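Local coordinates for thioesterase domain-containing protein (Pyrococcus horikoshii, PDB 1IXL), which is of unconfirmed function but adopts the hot-dog fold and may hydrolyse acyl-CoA thioesters, at residues 5-10 with 64-69; 89-94 with 103-108; 98-103 with 118-123. One frame throughout, in Å; residues are numbered along the deposited sequence.

Contact 1. Residues 5-10 with 64-69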
# COMPACT_ATOMS: atom_id res chain seq x y z
N GLU A 5 14.11 2.50 -9.18
CA GLU A 5 14.52 2.12 -7.84
C GLU A 5 13.58 2.79 -6.84
O GLU A 5 12.94 3.81 -7.14
CB GLU A 5 15.97 2.54 -7.58
CG GLU A 5 16.33 3.92 -8.09
CD GLU A 5 17.83 4.20 -8.03
OE1 GLU A 5 18.63 3.32 -8.43
OE2 GLU A 5 18.21 5.32 -7.60
N GLN A 6 13.48 2.21 -5.65
CA GLN A 6 12.63 2.76 -4.61
C GLN A 6 13.27 4.04 -4.07
O GLN A 6 14.40 4.00 -3.54
CB GLN A 6 12.47 1.76 -3.48
CG GLN A 6 11.39 2.18 -2.53
CD GLN A 6 11.00 1.09 -1.57
OE1 GLN A 6 11.17 -0.09 -1.86
NE2 GLN A 6 10.45 1.48 -0.43
N ARG A 7 12.56 5.15 -4.16
CA ARG A 7 13.12 6.42 -3.68
C ARG A 7 12.54 6.96 -2.38
O ARG A 7 12.92 8.05 -1.94
CB ARG A 7 12.96 7.48 -4.77
CG ARG A 7 13.64 7.14 -6.09
CD ARG A 7 13.30 8.20 -7.11
NE ARG A 7 13.83 9.51 -6.72
CZ ARG A 7 13.28 10.67 -7.08
NH1 ARG A 7 12.19 10.69 -7.83
NH2 ARG A 7 13.83 11.82 -6.68
N THR A 8 11.64 6.22 -1.75
CA THR A 8 11.01 6.67 -0.51
C THR A 8 10.56 5.48 0.32
O THR A 8 10.42 4.38 -0.22
CB THR A 8 9.76 7.55 -0.80
OG1 THR A 8 9.25 8.07 0.44
CG2 THR A 8 8.66 6.71 -1.48
N HIS A 9 10.32 5.71 1.61
CA HIS A 9 9.84 4.67 2.51
C HIS A 9 10.72 3.43 2.43
O HIS A 9 10.22 2.31 2.51
CB HIS A 9 8.40 4.28 2.12
CG HIS A 9 7.36 5.28 2.54
ND1 HIS A 9 7.38 6.61 2.15
CD2 HIS A 9 6.29 5.15 3.36
CE1 HIS A 9 6.38 7.25 2.72
NE2 HIS A 9 5.70 6.39 3.46
N LYS A 10 12.03 3.63 2.33
CA LYS A 10 12.99 2.53 2.18
C LYS A 10 13.16 1.54 3.32
O LYS A 10 13.52 0.39 3.08
CB LYS A 10 14.37 3.09 1.81
CG LYS A 10 14.43 3.84 0.50
CD LYS A 10 15.79 4.54 0.36
CE LYS A 10 15.93 5.27 -0.95
NZ LYS A 10 17.23 6.02 -1.01
N ASN A 64 6.27 7.37 -5.43
CA ASN A 64 7.70 7.17 -5.34
C ASN A 64 8.55 8.43 -5.40
O ASN A 64 9.51 8.52 -6.16
CB ASN A 64 8.14 6.19 -6.43
CG ASN A 64 9.55 5.64 -6.21
OD1 ASN A 64 9.97 5.44 -5.07
ND2 ASN A 64 10.28 5.40 -7.31
N GLU A 65 8.20 9.39 -4.56
CA GLU A 65 8.92 10.65 -4.46
C GLU A 65 9.40 10.63 -3.02
O GLU A 65 8.64 10.28 -2.12
CB GLU A 65 7.94 11.79 -4.70
CG GLU A 65 8.54 12.96 -5.39
CD GLU A 65 8.42 12.87 -6.89
OE1 GLU A 65 7.34 13.22 -7.41
OE2 GLU A 65 9.40 12.44 -7.54
N PRO A 66 10.67 10.99 -2.76
CA PRO A 66 11.21 10.99 -1.39
C PRO A 66 10.32 11.50 -0.25
O PRO A 66 10.13 10.82 0.77
CB PRO A 66 12.49 11.81 -1.53
CG PRO A 66 12.95 11.46 -2.94
CD PRO A 66 11.66 11.50 -3.73
N THR A 67 9.78 12.70 -0.44
CA THR A 67 8.94 13.35 0.55
C THR A 67 7.44 13.00 0.52
O THR A 67 6.65 13.66 1.20
CB THR A 67 9.05 14.88 0.41
OG1 THR A 67 8.60 15.27 -0.90
CG2 THR A 67 10.49 15.33 0.60
N VAL A 68 7.04 11.99 -0.24
CA VAL A 68 5.60 11.69 -0.32
C VAL A 68 5.02 11.27 1.05
O VAL A 68 5.70 10.62 1.85
CB VAL A 68 5.30 10.59 -1.38
CG1 VAL A 68 5.92 9.26 -0.95
CG2 VAL A 68 3.78 10.46 -1.61
N VAL A 69 3.79 11.68 1.33
CA VAL A 69 3.13 11.32 2.58
C VAL A 69 1.64 11.07 2.33
O VAL A 69 1.08 11.54 1.35
CB VAL A 69 3.30 12.42 3.67
CG1 VAL A 69 2.54 13.69 3.29
CG2 VAL A 69 2.80 11.91 5.00
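Thr8 and Pro66 bring the two backbones closest, CA to CA 4.4 Å, where the irregular segment 5-10 runs past the turn that leads from helix 48-63 into strand 68-77. Asn64 is the first residue to leave the helical conformation and has positive phi (51°); a type I turn from Glu65 to Val68 follows, closed by the bond from Val68 N to Glu65 O. The Asn64 amide reads the backbone of 5-10 with both its ends. Its OD1 accepts Arg7 N at 2.8 Å, on a lone pair in the carbonyl plane, while ND2 donates to Glu5 O at 3.1 Å, almost in the amide plane; two nearly straight bonds fix the rotation of the group. Because CG stands anti to the backbone N (chi1 -166°), the amide extends from the turn to that backbone. With an alanine here, Arg7 N and Glu5 O would probably lose these partners, and the N-terminal segment would be held less firmly. Thr8 OG1 donates to Pro66 O at 2.9 Å from above the carbonyl plane and accepts a bond from His9 ND1, the hydroxyl oxygen lying in the plane of the imidazole. The other branch of the side chain, Thr8 CG2, packs at about a right angle on Val68 CG1 at 3.8 Å. Arg7 is looser: its guanidinium lays one face over Pro66 CD, 3.7 Å above the plane toward the rim, and NH1 makes a weak, bent salt bridge to Glu65 OE2 at 3.3 Å. Gln6 NE2 is hydrogen-bonded to Thr8 O and to the hydroxyl of Tyr57 of helix 48-63. Neutral, directional bonds from buried Asn64 and Thr8 thus fix the N-terminal segment to the helix exit, whereas the exposed arginine probably adds only a modest electrostatic term.

Contact 2. Residues 89-94 with 103-108; sequences AKAKII and VEVKVY
Ala91 CB meets Val105 CG2 at 3.6 Å and Val103 CG1 at 3.9 Å, the tight centre of the face that also carries Ala89, Ile93 and Val107. Helix 48-63 packs on this face, where the small methyls of Ala89 and Ala91 probably allow a close approach: Leu54 touches Ala89, Ala58 touches Ala91, and Ala55 rests on Val105 and Val107. Val105 CG2 reaches Ala91 because it stands anti to its own carbonyl carbon, beside the backbone N. Strands 86-97 and 100-109 form a beta hairpin of the hot-dog fold, in which an antiparallel sheet wraps a long central helix; the short segments run at 160° to each other. Two hydrogen-bonded pairs hold them: Lys90 with Lys106, whose bond from Lys90 N to Lys106 O is nearly straight at 2.9 Å, and Lys92 with Glu104. The opposite face is looser and polar. There the extended Lys90 side chain crosses that of Tyr108 at about a right angle, Lys90 CD 3.9 Å from Tyr108 CE1, and its NZ sits over the ring face, 4.9 Å from the centroid, as a cation-pi pair. Lys106 leads away to a salt bridge with Glu104 in its own strand, NZ to OE2 3.6 Å, while Lys92 NZ stays 6.2 Å from Glu104 OE1.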
# COMPACT_ATOMS: atom_id res chain seq x y z
N ALA A 89 -0.99 -5.79 -3.13
CA ALA A 89 -1.62 -4.50 -3.34
C ALA A 89 -1.11 -3.92 -4.66
O ALA A 89 0.09 -3.92 -4.91
CB ALA A 89 -1.27 -3.58 -2.18
N LYS A 90 -2.04 -3.46 -5.50
CA LYS A 90 -1.73 -2.84 -6.78
C LYS A 90 -2.21 -1.39 -6.73
O LYS A 90 -3.41 -1.12 -6.62
CB LYS A 90 -2.40 -3.63 -7.92
CG LYS A 90 -1.89 -5.08 -7.95
CD LYS A 90 -2.40 -5.90 -9.13
CE LYS A 90 -2.04 -7.37 -8.92
NZ LYS A 90 -2.55 -8.21 -10.04
N ALA A 91 -1.27 -0.46 -6.80
CA ALA A 91 -1.53 0.98 -6.70
C ALA A 91 -1.23 1.77 -7.98
O ALA A 91 -0.16 1.62 -8.55
CB ALA A 91 -0.71 1.56 -5.55
N LYS A 92 -2.17 2.60 -8.43
CA LYS A 92 -1.94 3.41 -9.63
C LYS A 92 -2.38 4.86 -9.42
O LYS A 92 -3.43 5.11 -8.83
CB LYS A 92 -2.70 2.83 -10.83
CG LYS A 92 -2.49 3.67 -12.11
CD LYS A 92 -3.05 3.02 -13.35
CE LYS A 92 -4.57 2.93 -13.33
NZ LYS A 92 -5.09 2.52 -14.68
N ILE A 93 -1.55 5.81 -9.85
CA ILE A 93 -1.92 7.21 -9.73
C ILE A 93 -3.05 7.39 -10.73
O ILE A 93 -2.89 7.09 -11.91
CB ILE A 93 -0.75 8.13 -10.11
CG1 ILE A 93 0.37 8.00 -9.08
CG2 ILE A 93 -1.24 9.57 -10.18
CD1 ILE A 93 1.60 8.84 -9.42
N ILE A 94 -4.22 7.83 -10.27
CA ILE A 94 -5.34 8.02 -11.18
C ILE A 94 -5.61 9.49 -11.48
O ILE A 94 -6.37 9.81 -12.41
CB ILE A 94 -6.65 7.35 -10.67
CG1 ILE A 94 -7.02 7.87 -9.28
CG2 ILE A 94 -6.50 5.82 -10.69
CD1 ILE A 94 -8.45 7.51 -8.86
N VAL A 103 -4.33 8.25 -5.68
CA VAL A 103 -3.92 6.91 -6.06
C VAL A 103 -5.00 5.91 -5.70
O VAL A 103 -5.52 5.94 -4.60
CB VAL A 103 -2.64 6.54 -5.31
CG1 VAL A 103 -2.18 5.14 -5.69
CG2 VAL A 103 -1.56 7.58 -5.61
N GLU A 104 -5.35 5.05 -6.64
CA GLU A 104 -6.36 4.04 -6.36
C GLU A 104 -5.57 2.78 -6.01
O GLU A 104 -4.55 2.49 -6.64
CB GLU A 104 -7.24 3.79 -7.59
CG GLU A 104 -8.26 2.67 -7.38
CD GLU A 104 -9.26 2.58 -8.51
OE1 GLU A 104 -8.83 2.59 -9.69
OE2 GLU A 104 -10.48 2.49 -8.23
N VAL A 105 -6.02 2.05 -5.01
CA VAL A 105 -5.32 0.83 -4.64
C VAL A 105 -6.33 -0.28 -4.42
O VAL A 105 -7.41 -0.07 -3.86
CB VAL A 105 -4.50 0.99 -3.31
CG1 VAL A 105 -3.76 -0.28 -3.01
CG2 VAL A 105 -3.51 2.14 -3.41
N LYS A 106 -5.98 -1.47 -4.88
CA LYS A 106 -6.83 -2.62 -4.70
C LYS A 106 -5.90 -3.68 -4.15
O LYS A 106 -4.79 -3.86 -4.66
CB LYS A 106 -7.46 -3.06 -6.03
CG LYS A 106 -8.71 -2.27 -6.38
CD LYS A 106 -9.57 -3.01 -7.39
CE LYS A 106 -9.45 -2.40 -8.77
NZ LYS A 106 -10.00 -1.02 -8.75
N VAL A 107 -6.32 -4.35 -3.08
CA VAL A 107 -5.50 -5.39 -2.52
C VAL A 107 -6.16 -6.71 -2.88
O VAL A 107 -7.36 -6.88 -2.66
CB VAL A 107 -5.39 -5.26 -1.00
CG1 VAL A 107 -4.53 -6.40 -0.44
CG2 VAL A 107 -4.78 -3.89 -0.64
N TYR A 108 -5.37 -7.63 -3.44
CA TYR A 108 -5.87 -8.94 -3.88
C TYR A 108 -5.34 -10.13 -3.11
O TYR A 108 -4.24 -10.10 -2.55
CB TYR A 108 -5.49 -9.21 -5.35
CG TYR A 108 -5.99 -8.18 -6.36
CD1 TYR A 108 -5.34 -6.95 -6.52
CD2 TYR A 108 -7.13 -8.43 -7.11
CE1 TYR A 108 -5.84 -5.98 -7.40
CE2 TYR A 108 -7.63 -7.48 -8.00
CZ TYR A 108 -6.99 -6.26 -8.14
OH TYR A 108 -7.50 -5.31 -9.00

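Contact 3. Residues 98-103 with 118-123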
# COMPACT_ATOMS: atom_id res chain seq x y z
N GLY A 98 -0.49 17.89 -9.59
CA GLY A 98 0.76 18.52 -9.21
C GLY A 98 1.34 17.85 -7.98
O GLY A 98 1.69 16.67 -8.02
N LYS A 99 1.43 18.59 -6.89
CA LYS A 99 1.98 18.08 -5.64
C LYS A 99 1.03 17.12 -4.95
O LYS A 99 1.43 16.41 -4.04
CB LYS A 99 2.34 19.23 -4.70
CG LYS A 99 1.31 20.36 -4.60
CD LYS A 99 1.10 21.11 -5.93
CE LYS A 99 0.61 22.54 -5.69
NZ LYS A 99 -0.43 22.62 -4.63
N LYS A 100 -0.23 17.12 -5.36
CA LYS A 100 -1.19 16.19 -4.79
C LYS A 100 -1.45 15.12 -5.83
O LYS A 100 -1.64 15.43 -7.02
CB LYS A 100 -2.52 16.86 -4.42
CG LYS A 100 -3.45 15.89 -3.66
CD LYS A 100 -4.77 16.51 -3.19
CE LYS A 100 -5.86 16.37 -4.25
NZ LYS A 100 -7.20 16.77 -3.74
N LYS A 101 -1.47 13.87 -5.38
CA LYS A 101 -1.70 12.73 -6.25
C LYS A 101 -2.82 11.85 -5.69
O LYS A 101 -2.84 11.56 -4.51
CB LYS A 101 -0.42 11.90 -6.33
CG LYS A 101 0.85 12.72 -6.57
CD LYS A 101 0.92 13.20 -8.01
CE LYS A 101 2.24 13.91 -8.32
NZ LYS A 101 3.43 13.10 -7.95
N ILE A 102 -3.78 11.47 -6.53
CA ILE A 102 -4.86 10.59 -6.08
C ILE A 102 -4.48 9.20 -6.59
O ILE A 102 -4.29 9.00 -7.79
CB ILE A 102 -6.22 11.03 -6.65
CG1 ILE A 102 -6.58 12.42 -6.12
CG2 ILE A 102 -7.30 10.04 -6.23
CD1 ILE A 102 -7.86 13.01 -6.74
N VAL A 103 -4.33 8.25 -5.68
CA VAL A 103 -3.92 6.91 -6.06
C VAL A 103 -5.00 5.91 -5.70
O VAL A 103 -5.52 5.94 -4.60
CB VAL A 103 -2.64 6.54 -5.31
CG1 VAL A 103 -2.18 5.14 -5.69
CG2 VAL A 103 -1.56 7.58 -5.61
N LYS A 118 -9.08 4.84 -2.16
CA LYS A 118 -8.48 5.99 -2.81
C LYS A 118 -7.55 6.60 -1.78
O LYS A 118 -7.95 6.82 -0.63
CB LYS A 118 -9.54 7.02 -3.20
CG LYS A 118 -10.37 6.63 -4.40
CD LYS A 118 -10.95 7.87 -5.09
CE LYS A 118 -12.06 7.47 -6.05
NZ LYS A 118 -11.86 6.07 -6.55
N PHE A 119 -6.31 6.85 -2.17
CA PHE A 119 -5.32 7.43 -1.26
C PHE A 119 -4.87 8.79 -1.82
O PHE A 119 -4.40 8.88 -2.96
CB PHE A 119 -4.13 6.48 -1.12
CG PHE A 119 -4.49 5.17 -0.44
CD1 PHE A 119 -5.32 4.25 -1.07
CD2 PHE A 119 -4.08 4.92 0.86
CE1 PHE A 119 -5.73 3.08 -0.40
CE2 PHE A 119 -4.48 3.76 1.53
CZ PHE A 119 -5.31 2.85 0.91
N TYR A 120 -5.04 9.84 -1.02
CA TYR A 120 -4.69 11.21 -1.40
C TYR A 120 -3.32 11.49 -0.81
O TYR A 120 -3.17 11.66 0.41
CB TYR A 120 -5.75 12.19 -0.87
CG TYR A 120 -7.15 11.85 -1.34
CD1 TYR A 120 -7.79 10.69 -0.92
CD2 TYR A 120 -7.83 12.68 -2.25
CE1 TYR A 120 -9.05 10.35 -1.37
CE2 TYR A 120 -9.09 12.35 -2.71
CZ TYR A 120 -9.70 11.18 -2.27
OH TYR A 120 -10.94 10.82 -2.72
N CYS A 121 -2.34 11.51 -1.71
CA CYS A 121 -0.94 11.67 -1.37
C CYS A 121 -0.37 13.05 -1.72
O CYS A 121 -0.78 13.68 -2.71
CB CYS A 121 -0.13 10.59 -2.10
SG CYS A 121 -0.93 8.93 -2.10
N TYR A 122 0.59 13.50 -0.90
CA TYR A 122 1.21 14.80 -1.10
C TYR A 122 2.72 14.73 -1.15
O TYR A 122 3.34 14.15 -0.26
CB TYR A 122 0.84 15.74 0.05
CG TYR A 122 -0.61 16.12 0.06
CD1 TYR A 122 -1.08 17.17 -0.73
CD2 TYR A 122 -1.52 15.40 0.83
CE1 TYR A 122 -2.44 17.51 -0.75
CE2 TYR A 122 -2.87 15.71 0.81
CZ TYR A 122 -3.33 16.77 0.02
OH TYR A 122 -4.67 17.04 -0.02
N VAL A 123 3.30 15.33 -2.18
CA VAL A 123 4.74 15.38 -2.30
C VAL A 123 5.10 16.74 -1.69
O VAL A 123 4.72 17.79 -2.22
CB VAL A 123 5.15 15.30 -3.77
CG1 VAL A 123 6.66 15.42 -3.90
CG2 VAL A 123 4.67 13.98 -4.36
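The beta hairpin of strands 100-109 and 112-123, part of the hot-dog sheet, brings Lys101 opposite Cys121 and Val103 opposite Phe119 as hydrogen-bonded antiparallel pairs. Four backbone bonds join these pairs, the shortest from Phe119 N to Val103 O at 2.7 Å; a fifth, from Val123 N to Lys99 O at 2.9 Å, extends the pairing beyond the start of strand 100-109. The short strand segments make an angle of 153°. On the face of Lys100, Ile102, Tyr120 and Tyr122, the Lys100 chain lies alongside Tyr122, pointing the same way. Its CG is 3.5 Å from Tyr122 CE1 and its CD 3.2 Å from Tyr122 OH, contacts reached because CG is anti to the backbone N (chi1 -173°) and the chain bends only at chi3. Ile102 and Tyr120 likewise run side by side, Ile102 CG1 meeting Tyr120 CD2 at 4.1 Å, and Lys100 NZ approaches the edge of the Tyr120 ring. Tyr120 OH is hydrogen-bonded to Glu74 of the neighbouring strand 68-77. The other face is more apolar. There Val103 CG2 packs against Cys121 SG at 3.8 Å, while the placement of the end of Lys101 is doubtful. Helix 48-63 covers this second face, Ala55 against Phe119, Met60 against Cys121, and Val63 against Lys101 and Val123. Strand 68-77, whose Leu70, Ala73 and Val75 touch Phe119, borders strand 112-123, and strand 86-97 flanks strand 100-109, where Ile94 and Leu97 touch Ile102.

How the contacts relate
From the N terminus, contact 1 comes first: residues 5-10 meet 64-69, closing a long loop that contains strands 19-24 and 27-33 and helix 48-63. It is complete before the other two begin. Contact 2 then pairs strand 86-97 with 100-109, closing the short turn between 97 and 100, and contact 3 pairs 100-109 with 112-123, closing the hairpin whose turn lies between 109 and 112. These two cross along the chain and share Val103, with Ile94 N 2.7 Å from Ile102 O in a probable hydrogen bond. Contact 1 reaches contact 3 through strand 68-77, where Val69 N lies 3.0 Å from Tyr122 O. Contacts 1 and 2 do not touch. Together they tie the N-terminal segment and helix exit to neighbouring strands of one sheet.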